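Local coordinates for mandelate racemase/muconate lactonizing protein (Alicyclobacillus acidocaldarius LAA1, PDB 3QLD) that belongs to the mandelate racemase/muconate lactonizing branch of the enolase superfamily, pairing an N-terminal capping domain with a C-terminal TIM-barrel-like domain, at residues Gln218-Pro223 with Leu239-Cys244; Phe230-Leu235 with Leu261-Val266. All coordinates share one frame; numbering follows the deposited sequence.

Contact 1 (Gln218-Pro223 with Leu239-Cys244); sequences QFIEQP and LRTPVC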
loop_
_atom_site.group_PDB
_atom_site.type_symbol
_atom_site.label_atom_id
_atom_site.label_comp_id
_atom_site.label_asym_id
_atom_site.label_seq_id
_atom_site.Cartn_x
_atom_site.Cartn_y
_atom_site.Cartn_z
ATOM N N GLN A 218 9.302 11.489 -26.024
ATOM C CA GLN A 218 8.290 12.207 -25.301
ATOM C C GLN A 218 8.485 12.063 -23.762
ATOM O O GLN A 218 8.220 13.007 -23.012
ATOM C CB GLN A 218 6.940 11.666 -25.738
ATOM C CG GLN A 218 5.780 12.484 -25.297
ATOM C CD GLN A 218 4.480 11.903 -25.813
ATOM O OE1 GLN A 218 3.870 11.032 -25.168
ATOM N NE2 GLN A 218 4.086 12.319 -27.004
ATOM N N PHE A 219 8.952 10.884 -23.349
ATOM C CA PHE A 219 9.292 10.586 -21.915
ATOM C C PHE A 219 9.974 9.204 -21.860
ATOM O O PHE A 219 9.951 8.442 -22.850
ATOM C CB PHE A 219 8.029 10.589 -21.005
ATOM C CG PHE A 219 6.916 9.647 -21.490
ATOM C CD1 PHE A 219 6.968 8.275 -21.204
ATOM C CD2 PHE A 219 5.807 10.164 -22.169
ATOM C CE1 PHE A 219 5.956 7.408 -21.680
ATOM C CE2 PHE A 219 4.759 9.312 -22.619
ATOM C CZ PHE A 219 4.855 7.940 -22.335
ATOM N N ILE A 220 10.605 8.929 -20.695
ATOM C CA ILE A 220 11.157 7.618 -20.328
ATOM C C ILE A 220 10.332 7.291 -19.075
ATOM O O ILE A 220 10.369 8.061 -18.121
ATOM C CB ILE A 220 12.666 7.652 -20.032
ATOM C CG1 ILE A 220 13.460 8.011 -21.324
ATOM C CG2 ILE A 220 13.158 6.234 -19.419
ATOM C CD1 ILE A 220 14.898 8.294 -21.067
ATOM N N GLU A 221 9.567 6.175 -19.107
ATOM C CA GLU A 221 8.697 5.843 -17.987
ATOM C C GLU A 221 9.423 4.928 -16.981
ATOM O O GLU A 221 10.141 4.009 -17.385
ATOM C CB GLU A 221 7.502 5.067 -18.560
ATOM C CG GLU A 221 6.350 4.858 -17.553
ATOM C CD GLU A 221 5.097 4.392 -18.272
ATOM O OE1 GLU A 221 5.190 3.969 -19.446
ATOM O OE2 GLU A 221 4.032 4.458 -17.682
ATOM N N GLN A 222 9.253 5.220 -15.690
ATOM C CA GLN A 222 9.751 4.335 -14.579
ATOM C C GLN A 222 11.173 3.836 -14.776
ATOM O O GLN A 222 11.441 2.645 -14.827
ATOM C CB GLN A 222 8.731 3.184 -14.406
ATOM C CG GLN A 222 7.326 3.650 -13.849
ATOM C CD GLN A 222 7.258 4.081 -12.363
ATOM O OE1 GLN A 222 6.459 4.960 -12.003
ATOM N NE2 GLN A 222 8.111 3.504 -11.507
ATOM N N PRO A 223 12.164 4.767 -14.904
ATOM C CA PRO A 223 13.501 4.340 -15.206
ATOM C C PRO A 223 14.113 3.519 -14.022
ATOM O O PRO A 223 14.803 2.549 -14.245
ATOM C CB PRO A 223 14.267 5.667 -15.362
ATOM C CG PRO A 223 13.477 6.670 -14.713
ATOM C CD PRO A 223 12.053 6.244 -14.936
ATOM N N LEU A 239 18.777 14.727 -16.977
ATOM C CA LEU A 239 18.142 14.341 -18.252
ATOM C C LEU A 239 17.339 15.481 -18.843
ATOM O O LEU A 239 16.490 16.147 -18.186
ATOM C CB LEU A 239 17.181 13.126 -18.050
ATOM C CG LEU A 239 17.809 11.763 -17.741
ATOM C CD1 LEU A 239 16.676 10.767 -17.507
ATOM C CD2 LEU A 239 18.689 11.269 -18.880
ATOM N N ARG A 240 17.580 15.727 -20.119
ATOM C CA ARG A 240 16.738 16.671 -20.857
ATOM C C ARG A 240 15.353 16.066 -21.176
ATOM O O ARG A 240 14.324 16.788 -21.230
ATOM C CB ARG A 240 17.423 17.160 -22.158
ATOM C CG ARG A 240 18.852 17.732 -21.936
ATOM C CD ARG A 240 18.895 18.991 -20.992
ATOM N NE ARG A 240 18.806 18.766 -19.542
ATOM C CZ ARG A 240 19.829 18.471 -18.722
ATOM N NH1 ARG A 240 21.080 18.341 -19.188
ATOM N NH2 ARG A 240 19.595 18.277 -17.427
ATOM N N THR A 241 15.335 14.761 -21.384
ATOM C CA THR A 241 14.062 14.005 -21.611
ATOM C C THR A 241 13.201 13.947 -20.330
ATOM O O THR A 241 13.739 13.656 -19.243
ATOM C CB THR A 241 14.411 12.584 -22.049
ATOM O OG1 THR A 241 15.319 12.641 -23.154
ATOM C CG2 THR A 241 13.103 11.644 -22.395
ATOM N N PRO A 242 11.887 14.201 -20.424
ATOM C CA PRO A 242 11.050 14.100 -19.247
ATOM C C PRO A 242 11.018 12.644 -18.743
ATOM O O PRO A 242 10.979 11.686 -19.545
ATOM C CB PRO A 242 9.661 14.448 -19.799
ATOM C CG PRO A 242 9.949 15.349 -20.971
ATOM C CD PRO A 242 11.075 14.624 -21.604
ATOM N N VAL A 243 11.039 12.511 -17.405
ATOM C CA VAL A 243 10.710 11.212 -16.799
ATOM C C VAL A 243 9.207 11.171 -16.585
ATOM O O VAL A 243 8.619 12.151 -16.187
ATOM C CB VAL A 243 11.439 11.041 -15.421
ATOM C CG1 VAL A 243 10.892 9.803 -14.687
ATOM C CG2 VAL A 243 12.933 10.933 -15.694
ATOM N N CYS A 244 8.600 9.997 -16.822
ATOM C CA CYS A 244 7.184 9.756 -16.565
ATOM C C CYS A 244 7.068 8.736 -15.428
ATOM O O CYS A 244 7.796 7.759 -15.426
ATOM C CB CYS A 244 6.569 9.109 -17.786
ATOM S SG CYS A 244 4.800 8.785 -17.566
#
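Phe-219 and Cys-244 meet where two neighbouring parallel strands of the TIM-barrel-like domain pair, the strands that helix 229-238 joins in a beta-alpha-beta unit. The thiol lies over one face of the phenyl ring, with SG 4.5 Å from the ring centroid and 17° off its normal, a sulfur-aromatic contact suited to a small, polarisable side chain. Phe-219 has its CG between the backbone N and carbonyl carbon (chi1 54°), which turns a face of the ring to the second strand, with CD1 3.5 Å from Cys-244 CB. Trp-295 stacks on the same ring. Ile-220 and Val-243, apolar and branched, suit this buried pairing on the sheet side away from Glu-221 and Cys-244. There the Ile-220 branch crosses Thr-241 nearly at right angles, CG1 to CG2 3.8 Å, while Thr-241 OG1 is hydrogen-bonded to Asp-213. Pro-223 lays its ring CD 3.8 Å from Val-243 CG1. The extended chain of Glu-221 carries the carboxylate on, OE1 to a salt bridge with Lys-169 and OE2 to a hydrogen bond with Asn-268. Three backbone hydrogen bonds join the strands; in the last, Gln-222 N reaches Cys-244 O at 2.9 Å, almost in line with the carbonyl bond.

Contact 2 (Phe230-Leu235 with Leu261-Val266); sequences FDLAKL and LGAARV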
loop_
_atom_site.group_PDB
_atom_site.type_symbol
_atom_site.label_atom_id
_atom_site.label_comp_id
_atom_site.label_asym_id
_atom_site.label_seq_id
_atom_site.Cartn_x
_atom_site.Cartn_y
_atom_site.Cartn_z
ATOM N N PHE A 230 15.514 10.468 -3.980
ATOM C CA PHE A 230 16.597 11.356 -4.325
ATOM C C PHE A 230 17.397 10.895 -5.506
ATOM O O PHE A 230 17.867 11.742 -6.250
ATOM C CB PHE A 230 17.471 11.714 -3.117
ATOM C CG PHE A 230 16.989 12.960 -2.466
ATOM C CD1 PHE A 230 16.245 12.906 -1.309
ATOM C CD2 PHE A 230 17.147 14.195 -3.116
ATOM C CE1 PHE A 230 15.744 14.076 -0.747
ATOM C CE2 PHE A 230 16.671 15.366 -2.576
ATOM C CZ PHE A 230 15.961 15.313 -1.378
ATOM N N ASP A 231 17.498 9.569 -5.705
ATOM C CA ASP A 231 18.126 9.014 -6.924
ATOM C C ASP A 231 17.317 9.454 -8.129
ATOM O O ASP A 231 17.878 9.796 -9.174
ATOM C CB ASP A 231 18.185 7.446 -6.888
ATOM C CG ASP A 231 19.283 6.905 -5.848
ATOM O OD1 ASP A 231 20.087 7.698 -5.344
ATOM O OD2 ASP A 231 19.353 5.694 -5.613
ATOM N N LEU A 232 16.001 9.403 -7.999
ATOM C CA LEU A 232 15.134 9.846 -9.084
ATOM C C LEU A 232 15.293 11.371 -9.407
ATOM O O LEU A 232 15.342 11.819 -10.579
ATOM C CB LEU A 232 13.715 9.468 -8.782
ATOM C CG LEU A 232 12.817 9.624 -10.023
ATOM C CD1 LEU A 232 13.298 8.654 -11.184
ATOM C CD2 LEU A 232 11.414 9.296 -9.613
ATOM N N ALA A 233 15.299 12.175 -8.351
ATOM C CA ALA A 233 15.456 13.614 -8.486
ATOM C C ALA A 233 16.751 13.934 -9.183
ATOM O O ALA A 233 16.795 14.808 -10.089
ATOM C CB ALA A 233 15.416 14.297 -7.086
ATOM N N LYS A 234 17.826 13.272 -8.763
ATOM C CA LYS A 234 19.119 13.478 -9.420
ATOM C C LYS A 234 19.128 13.002 -10.849
ATOM O O LYS A 234 19.744 13.614 -11.692
ATOM C CB LYS A 234 20.160 12.700 -8.651
ATOM C CG LYS A 234 21.571 12.896 -9.070
ATOM C CD LYS A 234 22.490 11.984 -8.221
ATOM C CE LYS A 234 22.919 12.693 -6.946
ATOM N NZ LYS A 234 21.807 12.950 -6.001
ATOM N N LEU A 235 18.449 11.882 -11.139
ATOM C CA LEU A 235 18.442 11.440 -12.529
ATOM C C LEU A 235 17.660 12.426 -13.391
ATOM O O LEU A 235 18.107 12.790 -14.464
ATOM C CB LEU A 235 17.867 10.009 -12.620
ATOM C CG LEU A 235 17.677 9.508 -14.059
ATOM C CD1 LEU A 235 19.050 9.218 -14.713
ATOM C CD2 LEU A 235 16.827 8.199 -14.009
ATOM N N LEU A 261 10.397 17.601 -5.689
ATOM C CA LEU A 261 11.723 17.046 -5.879
ATOM C C LEU A 261 12.248 17.289 -7.286
ATOM O O LEU A 261 13.440 17.174 -7.489
ATOM C CB LEU A 261 11.721 15.540 -5.608
ATOM C CG LEU A 261 11.704 15.109 -4.149
ATOM C CD1 LEU A 261 11.498 13.612 -4.163
ATOM C CD2 LEU A 261 12.954 15.533 -3.341
ATOM N N GLY A 262 11.356 17.634 -8.227
ATOM C CA GLY A 262 11.719 17.728 -9.656
ATOM C C GLY A 262 12.055 16.306 -10.122
ATOM O O GLY A 262 13.007 16.108 -10.879
ATOM N N ALA A 263 11.330 15.317 -9.602
ATOM C CA ALA A 263 11.712 13.927 -9.839
ATOM C C ALA A 263 11.137 13.427 -11.164
ATOM O O ALA A 263 11.541 12.338 -11.668
ATOM C CB ALA A 263 11.197 13.026 -8.732
ATOM N N ALA A 264 10.109 14.135 -11.659
ATOM C CA ALA A 264 9.526 13.759 -12.962
ATOM C C ALA A 264 8.766 14.924 -13.565
ATOM O O ALA A 264 8.365 15.878 -12.864
ATOM C CB ALA A 264 8.594 12.515 -12.865
ATOM N N ARG A 265 8.500 14.792 -14.848
ATOM C CA ARG A 265 7.806 15.856 -15.573
ATOM C C ARG A 265 6.524 15.413 -16.277
ATOM O O ARG A 265 5.830 16.273 -16.824
ATOM C CB ARG A 265 8.759 16.572 -16.574
ATOM C CG ARG A 265 9.902 17.237 -15.878
ATOM C CD ARG A 265 10.572 18.289 -16.753
ATOM N NE ARG A 265 11.497 17.763 -17.752
ATOM C CZ ARG A 265 12.802 17.630 -17.516
ATOM N NH1 ARG A 265 13.628 17.172 -18.453
ATOM N NH2 ARG A 265 13.267 17.966 -16.313
ATOM N N VAL A 266 6.235 14.105 -16.309
ATOM C CA VAL A 266 5.048 13.559 -16.951
ATOM C C VAL A 266 4.382 12.523 -16.049
ATOM O O VAL A 266 5.102 11.740 -15.418
ATOM C CB VAL A 266 5.426 12.906 -18.305
ATOM C CG1 VAL A 266 4.243 12.163 -18.962
ATOM C CG2 VAL A 266 5.903 13.990 -19.268
#
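Ala-233 of helix 229-238 sits directly against the turn that follows helix 252-261, its CA only 4.0 Å from Ala-263 CA. Two small residues allow this approach: a methyl group at each position lets backbone meet backbone. Ala-233 CB rests 3.5 Å from Leu-261 O, and Gly-262, with positive phi, is the C' residue of the Schellman motif that ends helix 252-261 and turns the chain toward strand 266-269. On the buried flank Leu-232 has its CG anti to the backbone N (chi1 -167°), which brings the branch point over the turn; CG lies 3.4 Å from Ala-263 O, and CD2 packs on Ala-263 CB at 3.8 Å. Leu-232 also touches Leu-245, so this flank continues into the barrel wall.

The outer flank is partly exposed and meets through one methyl. Here Leu-261 sends CD2 over one face of the Phe-230 ring, 4.0 Å from its centroid and 29° off the normal, a CH-pi contact in which the two side chains cross at about a right angle. The second subunit reaches this edge, where its Arg-260 packs on Phe-230 and its Phe-230 on Leu-261. Leucine and phenylalanine thus serve both the helix-turn packing and the dimer contact. Cohesion between the segments is apolar, and Ala-263 O, buried among hydrocarbon without a polar partner, probably pays a desolvation cost that close packing must offset.

Contacts 1 and 2 lie with their centres about 10 Å apart, on the same side of the chain's centre and within the TIM-barrel-like domain. Their segments alternate along the sequence: 218-223, 230-235, 239-244, then 261-266. Helix 229-238, half of contact 2, is therefore the crossover between the strands paired in contact 1, and segment 261-266 leads from helix 252-261 into strand 266-269, the next neighbour in the sheet. Arg-265 ties the two together: its N lies 3.0 Å from Val-243 O and its NH1 3.1 Å from Leu-239 O, both probable hydrogen bonds. Contact 1 thus forms part of the barrel wall, while contact 2 joins its outer helical layer and extends to the second subunit.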